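Uncharacterized protein (Escherichia coli UMEA 3162-1, PDB 4X5M) forms a homodimer that carries sugar across the membrane down its concentration gradient, probably by rocking-type movements that open a central cavity to alternate sides. Local coordinates at residues 38-43 with 74-79; 48-53 with 64-69. All blocks are in the same frame, centred on the assembly; numbering follows the deposited sequence.

Contact 1: 38-43 with 74-79; sequences VMYIMF and APVLVI. With OLA (oleic acid), chain D; OLB ((2S)-2,3-dihydroxypropyl (9Z)-octadec-9-enoate), chain G.
Tyr40 reaches from helix 37-57 toward helix 60-86 and lays its ring across the side chain of Val76 at about a right angle. The phenol end does the touching: Val76 CG1 sits 3.6 Å from Tyr40 CZ and 3.5 Å from Tyr40 OH, approaching the ring obliquely. Val76 CG1 stands anti to the backbone N (chi1 169°), which turns this methyl to the tyrosine, while CB of the same valine lies beside CE2. Nearer the backbone, Leu77 spreads its two methyls over neighbouring residues, CD1 against Tyr40 CB at 4.1 Å and CD2 against Ile41 CG1 at 3.9 Å. A long aromatic suits this place because the roughly antiparallel axes come no closer than 10.2 Å, and Tyr40 carries its phenol end across to the short Val76. Ile41 lies on the surface of a transmembrane helix, where its branched apolar chain probably faces lipid. Phe19 of the second subunit also meets the Tyr40 ring edge-to-face, and Ile35 touches both Tyr40 and Val76. Between the segments the contact is almost entirely van der Waals, even the tyrosine hydroxyl resting against a methyl, which implies that fit and dispersion, rather than directed polar bonds, join these two transmembrane helices here.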
loop_
_atom_site.group_PDB
_atom_site.type_symbol
_atom_site.label_atom_id
_atom_site.label_comp_id
_atom_site.label_asym_id
_atom_site.label_seq_id
_atom_site.Cartn_x
_atom_site.Cartn_y
_atom_site.Cartn_z
ATOM N N VAL A 38 9.695 1.359 -12.509
ATOM C CA VAL A 38 10.267 0.223 -11.788
ATOM C C VAL A 38 9.527 -0.058 -10.482
ATOM O O VAL A 38 9.222 -1.210 -10.168
ATOM C CB VAL A 38 11.763 0.452 -11.479
ATOM C CG1 VAL A 38 12.299 -0.645 -10.567
ATOM C CG2 VAL A 38 12.566 0.516 -12.767
ATOM N N MET A 39 9.229 0.997 -9.729
ATOM C CA MET A 39 8.534 0.844 -8.454
ATOM C C MET A 39 7.132 0.264 -8.643
ATOM O O MET A 39 6.690 -0.569 -7.853
ATOM C CB MET A 39 8.455 2.185 -7.713
ATOM C CG MET A 39 9.796 2.693 -7.205
ATOM S SD MET A 39 9.646 3.878 -5.846
ATOM C CE MET A 39 8.643 5.152 -6.599
ATOM N N TYR A 40 6.440 0.695 -9.693
ATOM C CA TYR A 40 5.085 0.214 -9.944
ATOM C C TYR A 40 5.073 -1.224 -10.455
ATOM O O TYR A 40 4.155 -1.985 -10.153
ATOM C CB TYR A 40 4.360 1.134 -10.930
ATOM C CG TYR A 40 3.420 2.096 -10.244
ATOM C CD1 TYR A 40 3.892 3.274 -9.681
ATOM C CD2 TYR A 40 2.063 1.817 -10.142
ATOM C CE1 TYR A 40 3.038 4.155 -9.043
ATOM C CE2 TYR A 40 1.199 2.691 -9.506
ATOM C CZ TYR A 40 1.693 3.859 -8.959
ATOM O OH TYR A 40 0.841 4.734 -8.325
ATOM N N ILE A 41 6.092 -1.594 -11.225
ATOM C CA ILE A 41 6.224 -2.969 -11.689
ATOM C C ILE A 41 6.502 -3.892 -10.506
ATOM O O ILE A 41 5.925 -4.977 -10.403
ATOM C CB ILE A 41 7.340 -3.114 -12.744
ATOM C CG1 ILE A 41 6.955 -2.370 -14.023
ATOM C CG2 ILE A 41 7.599 -4.580 -13.056
ATOM C CD1 ILE A 41 7.989 -2.469 -15.124
ATOM N N MET A 42 7.381 -3.451 -9.611
ATOM C CA MET A 42 7.639 -4.180 -8.374
ATOM C C MET A 42 6.369 -4.291 -7.538
ATOM O O MET A 42 6.054 -5.353 -6.999
ATOM C CB MET A 42 8.738 -3.496 -7.556
ATOM C CG MET A 42 10.152 -3.776 -8.023
ATOM S SD MET A 42 11.362 -3.085 -6.878
ATOM C CE MET A 42 10.795 -3.791 -5.332
ATOM N N PHE A 43 5.644 -3.180 -7.438
ATOM C CA PHE A 43 4.413 -3.120 -6.660
ATOM C C PHE A 43 3.357 -4.070 -7.214
ATOM O O PHE A 43 2.732 -4.821 -6.466
ATOM C CB PHE A 43 3.871 -1.689 -6.637
ATOM C CG PHE A 43 2.645 -1.515 -5.783
ATOM C CD1 PHE A 43 2.721 -1.642 -4.407
ATOM C CD2 PHE A 43 1.422 -1.209 -6.357
ATOM C CE1 PHE A 43 1.598 -1.480 -3.619
ATOM C CE2 PHE A 43 0.296 -1.043 -5.574
ATOM C CZ PHE A 43 0.385 -1.178 -4.203
ATOM N N ALA A 74 -2.693 -0.583 -12.021
ATOM C CA ALA A 74 -2.420 -0.937 -13.413
ATOM C C ALA A 74 -2.699 0.208 -14.400
ATOM O O ALA A 74 -1.875 0.462 -15.278
ATOM C CB ALA A 74 -3.211 -2.187 -13.813
ATOM N N PRO A 75 -3.850 0.903 -14.271
ATOM C CA PRO A 75 -4.055 2.034 -15.185
ATOM C C PRO A 75 -3.020 3.142 -15.003
ATOM O O PRO A 75 -2.654 3.796 -15.979
ATOM C CB PRO A 75 -5.456 2.536 -14.812
ATOM C CG PRO A 75 -6.131 1.353 -14.232
ATOM C CD PRO A 75 -5.059 0.642 -13.467
ATOM N N VAL A 76 -2.562 3.346 -13.771
ATOM C CA VAL A 76 -1.537 4.348 -13.490
ATOM C C VAL A 76 -0.238 4.028 -14.230
ATOM O O VAL A 76 0.377 4.911 -14.832
ATOM C CB VAL A 76 -1.256 4.458 -11.976
ATOM C CG1 VAL A 76 -0.016 5.303 -11.718
ATOM C CG2 VAL A 76 -2.460 5.045 -11.257
ATOM N N LEU A 77 0.169 2.763 -14.194
ATOM C CA LEU A 77 1.378 2.339 -14.894
ATOM C C LEU A 77 1.207 2.464 -16.407
ATOM O O LEU A 77 2.130 2.881 -17.109
ATOM C CB LEU A 77 1.751 0.900 -14.522
ATOM C CG LEU A 77 3.000 0.336 -15.209
ATOM C CD1 LEU A 77 4.189 1.266 -15.022
ATOM C CD2 LEU A 77 3.329 -1.054 -14.691
ATOM N N VAL A 78 0.022 2.108 -16.901
ATOM C CA VAL A 78 -0.287 2.219 -18.326
ATOM C C VAL A 78 -0.111 3.649 -18.827
ATOM O O VAL A 78 0.578 3.889 -19.819
ATOM C CB VAL A 78 -1.728 1.756 -18.635
ATOM C CG1 VAL A 78 -2.155 2.228 -20.018
ATOM C CG2 VAL A 78 -1.839 0.247 -18.528
ATOM N N ILE A 79 -0.736 4.594 -18.132
ATOM C CA ILE A 79 -0.622 6.008 -18.474
ATOM C C ILE A 79 0.829 6.478 -18.373
ATOM O O ILE A 79 1.299 7.257 -19.205
ATOM C CB ILE A 79 -1.514 6.879 -17.563
ATOM C CG1 ILE A 79 -2.980 6.464 -17.695
ATOM C CG2 ILE A 79 -1.351 8.354 -17.900
ATOM C CD1 ILE A 79 -3.901 7.158 -16.715
HETATM C C1 OLA D . -6.405 4.728 -19.097
HETATM O O1 OLA D . -5.915 5.532 -19.933
HETATM O O2 OLA D . -5.657 4.136 -18.275
HETATM C C2 OLA D . -7.895 4.469 -19.079
HETATM C C3 OLA D . -8.177 3.240 -18.244
HETATM C C4 OLA D . -8.185 2.015 -19.132
HETATM C C5 OLA D . -8.014 0.774 -18.283
HETATM C C6 OLA D . -7.056 -0.172 -18.972
HETATM C C7 OLA D . -6.205 -0.875 -17.937
HETATM C C8 OLA D . -5.252 -1.831 -18.623
HETATM C C9 OLA D . -6.009 -3.059 -19.078
HETATM C C10 OLA D . -5.386 -4.253 -19.147
HETATM C C11 OLA D . -3.926 -4.377 -18.764
HETATM C C12 OLA D . -3.539 -5.840 -18.732
HETATM C C13 OLA D . -4.034 -6.466 -17.445
HETATM C C14 OLA D . -4.078 -7.971 -17.588
HETATM C C15 OLA D . -4.594 -8.584 -16.305
HETATM C C16 OLA D . -4.608 -10.093 -16.418
HETATM C C17 OLA D . -4.583 -10.694 -15.030
HETATM C C18 OLA D . -4.877 -12.175 -15.108
HETATM C C1 OLB G . -1.849 -4.250 -0.548
HETATM C C2 OLB G . -2.080 -2.758 -0.629
HETATM C C3 OLB G . -0.781 -2.104 -1.045
HETATM C C4 OLB G . -0.449 -0.947 -0.123
HETATM C C5 OLB G . 1.056 -0.871 0.077
HETATM O O19 OLB G . -0.995 -4.769 -1.239
HETATM O O20 OLB G . -2.612 -5.031 0.334
HETATM C C21 OLB G . -1.981 -6.231 0.711
HETATM C C22 OLB G . -2.717 -6.826 1.887
HETATM O O23 OLB G . -3.468 -7.932 1.452
HETATM C C24 OLB G . -1.718 -7.274 2.927
HETATM O O25 OLB G . -1.556 -6.249 3.880
HETATM C C6 OLB G . 1.457 0.228 1.044
HETATM C C7 OLB G . 1.162 1.593 0.445
HETATM C C8 OLB G . 2.417 2.425 0.204
HETATM C C9 OLB G . 2.754 3.306 1.397
HETATM C C10 OLB G . 2.257 4.553 1.570
HETATM C C11 OLB G . 1.326 5.180 0.558
HETATM C C12 OLB G . 2.119 5.893 -0.521
HETATM C C13 OLB G . 1.529 5.484 -1.854
HETATM C C14 OLB G . 2.544 5.594 -2.969
HETATM C C15 OLB G . 1.889 5.102 -4.239
HETATM C C16 OLB G . 1.488 3.656 -4.047
HETATM C C17 OLB G . 0.128 3.410 -4.662
HETATM C C18 OLB G . -0.623 2.435 -3.786
#

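Contact 2: 48-53 with 64-69; sequences ISWIAY and IANIVT. With OLB ((2S)-2,3-dihydroxypropyl (9Z)-octadec-9-enoate), chain G; OLA (oleic acid), chain F.
Asn66 of helix 60-86 packs against Trp50 and Ile51 of helix 37-57, the second and third transmembrane helices of the SemiSWEET three-helix fold, which contains the PQ-loop repeat. The segments run roughly antiparallel, their axes 8.8 Å apart at closest approach. From its CB, Asn66 meets Ile51 CG1 at 3.9 Å, the two side chains sliding past each other in opposite directions. Next comes CG, held beside the backbone N by a chi1 of -72°; it lies 3.4 Å from Trp50 CB, so the amide carbon packs on the stem of the tryptophan. The amide and indole planes are only 19° apart, although OD1 meets the ring obliquely, 3.4 Å from Trp50 CD1. At the tip, Asn66 OD1 lies 2.8 Å from O19 of the bound monoolein. The amide nitrogen, ND2, donates to Val62 O one turn earlier and to the lipid's glycerol. An asparagine suits this buried place because it can fill the interface with its stem and still offer polar atoms to the lipid head group. Trp50 supplies a broad apolar surface: C24 of the lipid rests over one indole face, offset toward the rim, and Trp50 NE1 is hydrogen-bonded to Thr15 OG1 of the second subunit. The lipid is also hydrogen-bonded to Asn66 of the second subunit, consistent with its head group occupying the central cavity between the protomers. Ile51 CD1 also packs on Ile67 CG1 at 4.1 Å, the side chains crossing at about a right angle. The amide's grip on the glycerol is a bent bond: Asn66 ND2 lies 2.9 Å from O23 of the lipid, with an N-H...O angle of 139°.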
loop_
_atom_site.group_PDB
_atom_site.type_symbol
_atom_site.label_atom_id
_atom_site.label_comp_id
_atom_site.label_asym_id
_atom_site.label_seq_id
_atom_site.Cartn_x
_atom_site.Cartn_y
_atom_site.Cartn_z
ATOM N N ILE A 48 -0.088 -9.018 -7.543
ATOM C CA ILE A 48 -0.450 -10.276 -8.188
ATOM C C ILE A 48 -0.170 -11.457 -7.261
ATOM O O ILE A 48 -0.978 -12.380 -7.151
ATOM C CB ILE A 48 0.316 -10.468 -9.516
ATOM C CG1 ILE A 48 -0.079 -9.384 -10.523
ATOM C CG2 ILE A 48 0.057 -11.848 -10.093
ATOM C CD1 ILE A 48 -1.558 -9.348 -10.842
ATOM N N SER A 49 0.971 -11.408 -6.582
ATOM C CA SER A 49 1.361 -12.471 -5.663
ATOM C C SER A 49 0.432 -12.540 -4.450
ATOM O O SER A 49 0.147 -13.627 -3.943
ATOM C CB SER A 49 2.811 -12.279 -5.212
ATOM O OG SER A 49 3.699 -12.298 -6.316
ATOM N N TRP A 50 -0.037 -11.385 -3.984
ATOM C CA TRP A 50 -1.016 -11.345 -2.898
ATOM C C TRP A 50 -2.318 -12.012 -3.321
ATOM O O TRP A 50 -2.957 -12.707 -2.530
ATOM C CB TRP A 50 -1.299 -9.905 -2.459
ATOM C CG TRP A 50 -0.306 -9.323 -1.498
ATOM C CD1 TRP A 50 0.515 -8.257 -1.719
ATOM C CD2 TRP A 50 -0.036 -9.766 -0.162
ATOM N NE1 TRP A 50 1.282 -8.010 -0.607
ATOM C CE2 TRP A 50 0.962 -8.925 0.365
ATOM C CE3 TRP A 50 -0.540 -10.795 0.641
ATOM C CZ2 TRP A 50 1.468 -9.077 1.654
ATOM C CZ3 TRP A 50 -0.037 -10.947 1.922
ATOM C CH2 TRP A 50 0.957 -10.092 2.415
ATOM N N ILE A 51 -2.712 -11.783 -4.570
ATOM C CA ILE A 51 -3.928 -12.377 -5.114
ATOM C C ILE A 51 -3.814 -13.898 -5.134
ATOM O O ILE A 51 -4.741 -14.602 -4.737
ATOM C CB ILE A 51 -4.228 -11.854 -6.534
ATOM C CG1 ILE A 51 -4.526 -10.353 -6.489
ATOM C CG2 ILE A 51 -5.398 -12.605 -7.147
ATOM C CD1 ILE A 51 -4.846 -9.747 -7.839
ATOM N N ALA A 52 -2.667 -14.398 -5.585
ATOM C CA ALA A 52 -2.393 -15.830 -5.549
ATOM C C ALA A 52 -2.416 -16.331 -4.110
ATOM O O ALA A 52 -2.968 -17.393 -3.816
ATOM C CB ALA A 52 -1.053 -16.136 -6.197
ATOM N N TYR A 53 -1.815 -15.549 -3.217
ATOM C CA TYR A 53 -1.783 -15.869 -1.796
ATOM C C TYR A 53 -3.187 -15.896 -1.206
ATOM O O TYR A 53 -3.539 -16.810 -0.461
ATOM C CB TYR A 53 -0.916 -14.860 -1.041
ATOM C CG TYR A 53 -0.718 -15.187 0.421
ATOM C CD1 TYR A 53 -0.024 -16.326 0.805
ATOM C CD2 TYR A 53 -1.210 -14.353 1.418
ATOM C CE1 TYR A 53 0.169 -16.633 2.136
ATOM C CE2 TYR A 53 -1.021 -14.650 2.757
ATOM C CZ TYR A 53 -0.329 -15.794 3.109
ATOM O OH TYR A 53 -0.130 -16.108 4.432
ATOM N N ILE A 64 -9.860 -9.058 -2.136
ATOM C CA ILE A 64 -10.545 -7.865 -2.623
ATOM C C ILE A 64 -9.679 -6.615 -2.465
ATOM O O ILE A 64 -9.781 -5.681 -3.259
ATOM C CB ILE A 64 -11.906 -7.653 -1.905
ATOM C CG1 ILE A 64 -12.752 -6.615 -2.648
ATOM C CG2 ILE A 64 -11.708 -7.256 -0.445
ATOM C CD1 ILE A 64 -14.097 -6.350 -2.005
ATOM N N ALA A 65 -8.812 -6.607 -1.457
ATOM C CA ALA A 65 -7.931 -5.470 -1.222
ATOM C C ALA A 65 -6.969 -5.279 -2.389
ATOM O O ALA A 65 -6.779 -4.166 -2.878
ATOM C CB ALA A 65 -7.160 -5.654 0.076
ATOM N N ASN A 66 -6.378 -6.381 -2.837
ATOM C CA ASN A 66 -5.373 -6.335 -3.891
ATOM C C ASN A 66 -5.966 -6.316 -5.296
ATOM O O ASN A 66 -5.333 -5.834 -6.232
ATOM C CB ASN A 66 -4.416 -7.516 -3.746
ATOM C CG ASN A 66 -3.486 -7.363 -2.560
ATOM O OD1 ASN A 66 -2.431 -6.737 -2.664
ATOM N ND2 ASN A 66 -3.871 -7.935 -1.426
ATOM N N ILE A 67 -7.179 -6.841 -5.448
ATOM C CA ILE A 67 -7.855 -6.779 -6.738
ATOM C C ILE A 67 -8.228 -5.332 -7.047
ATOM O O ILE A 67 -8.010 -4.850 -8.158
ATOM C CB ILE A 67 -9.113 -7.670 -6.778
ATOM C CG1 ILE A 67 -8.716 -9.146 -6.784
ATOM C CG2 ILE A 67 -9.949 -7.359 -8.011
ATOM C CD1 ILE A 67 -9.890 -10.101 -6.699
ATOM N N VAL A 68 -8.777 -4.638 -6.052
ATOM C CA VAL A 68 -9.096 -3.221 -6.198
ATOM C C VAL A 68 -7.819 -2.412 -6.413
ATOM O O VAL A 68 -7.781 -1.503 -7.246
ATOM C CB VAL A 68 -9.856 -2.673 -4.968
ATOM C CG1 VAL A 68 -10.060 -1.173 -5.093
ATOM C CG2 VAL A 68 -11.192 -3.374 -4.816
ATOM N N THR A 69 -6.775 -2.757 -5.664
ATOM C CA THR A 69 -5.465 -2.132 -5.829
ATOM C C THR A 69 -4.966 -2.308 -7.261
ATOM O O THR A 69 -4.426 -1.377 -7.860
ATOM C CB THR A 69 -4.426 -2.721 -4.851
ATOM O OG1 THR A 69 -4.844 -2.475 -3.503
ATOM C CG2 THR A 69 -3.063 -2.089 -5.070
HETATM C C1 OLB G . -1.849 -4.250 -0.548
HETATM C C2 OLB G . -2.080 -2.758 -0.629
HETATM C C3 OLB G . -0.781 -2.104 -1.045
HETATM C C4 OLB G . -0.449 -0.947 -0.123
HETATM C C5 OLB G . 1.056 -0.871 0.077
HETATM O O19 OLB G . -0.995 -4.769 -1.239
HETATM O O20 OLB G . -2.612 -5.031 0.334
HETATM C C21 OLB G . -1.981 -6.231 0.711
HETATM C C22 OLB G . -2.717 -6.826 1.887
HETATM O O23 OLB G . -3.468 -7.932 1.452
HETATM C C24 OLB G . -1.718 -7.274 2.927
HETATM O O25 OLB G . -1.556 -6.249 3.880
HETATM C C6 OLB G . 1.457 0.228 1.044
HETATM C C7 OLB G . 1.162 1.593 0.445
HETATM C C8 OLB G . 2.417 2.425 0.204
HETATM C C9 OLB G . 2.754 3.306 1.397
HETATM C C10 OLB G . 2.257 4.553 1.570
HETATM C C11 OLB G . 1.326 5.180 0.558
HETATM C C12 OLB G . 2.119 5.893 -0.521
HETATM C C13 OLB G . 1.529 5.484 -1.854
HETATM C C14 OLB G . 2.544 5.594 -2.969
HETATM C C15 OLB G . 1.889 5.102 -4.239
HETATM C C16 OLB G . 1.488 3.656 -4.047
HETATM C C17 OLB G . 0.128 3.410 -4.662
HETATM C C18 OLB G . -0.623 2.435 -3.786
HETATM C C12 OLA F . -17.275 -3.760 3.048
HETATM C C13 OLA F . -16.041 -2.927 2.782
HETATM C C14 OLA F . -15.199 -3.610 1.727
HETATM C C15 OLA F . -13.840 -2.949 1.662
HETATM C C16 OLA F . -12.919 -3.806 0.823
HETATM C C17 OLA F . -12.698 -3.140 -0.517
HETATM C C18 OLA F . -11.417 -2.338 -0.466
#

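In the fold
Both contacts join helix 37-57 to helix 60-86 in antiparallel fashion, at levels whose centres lie 15 Å apart. Contact 2 is nearer the turn between these helices and is buried; contact 1, nearer their far ends, is only partly so and reaches the surface. The axes stand closer in contact 2, where an asparagine lies between the segments, than in contact 1, where tyrosine and leucine span a wider gap. The chemistry follows: contact 1 is almost entirely van der Waals, whereas contact 2 turns an amide to the lipid head group. One monoolein touches both: its acyl chain reaches Phe43 of contact 1, while contact 2 takes mainly its ester and glycerol end. Phe43 CE2 packs 3.6 Å from Thr69 CG2 between them.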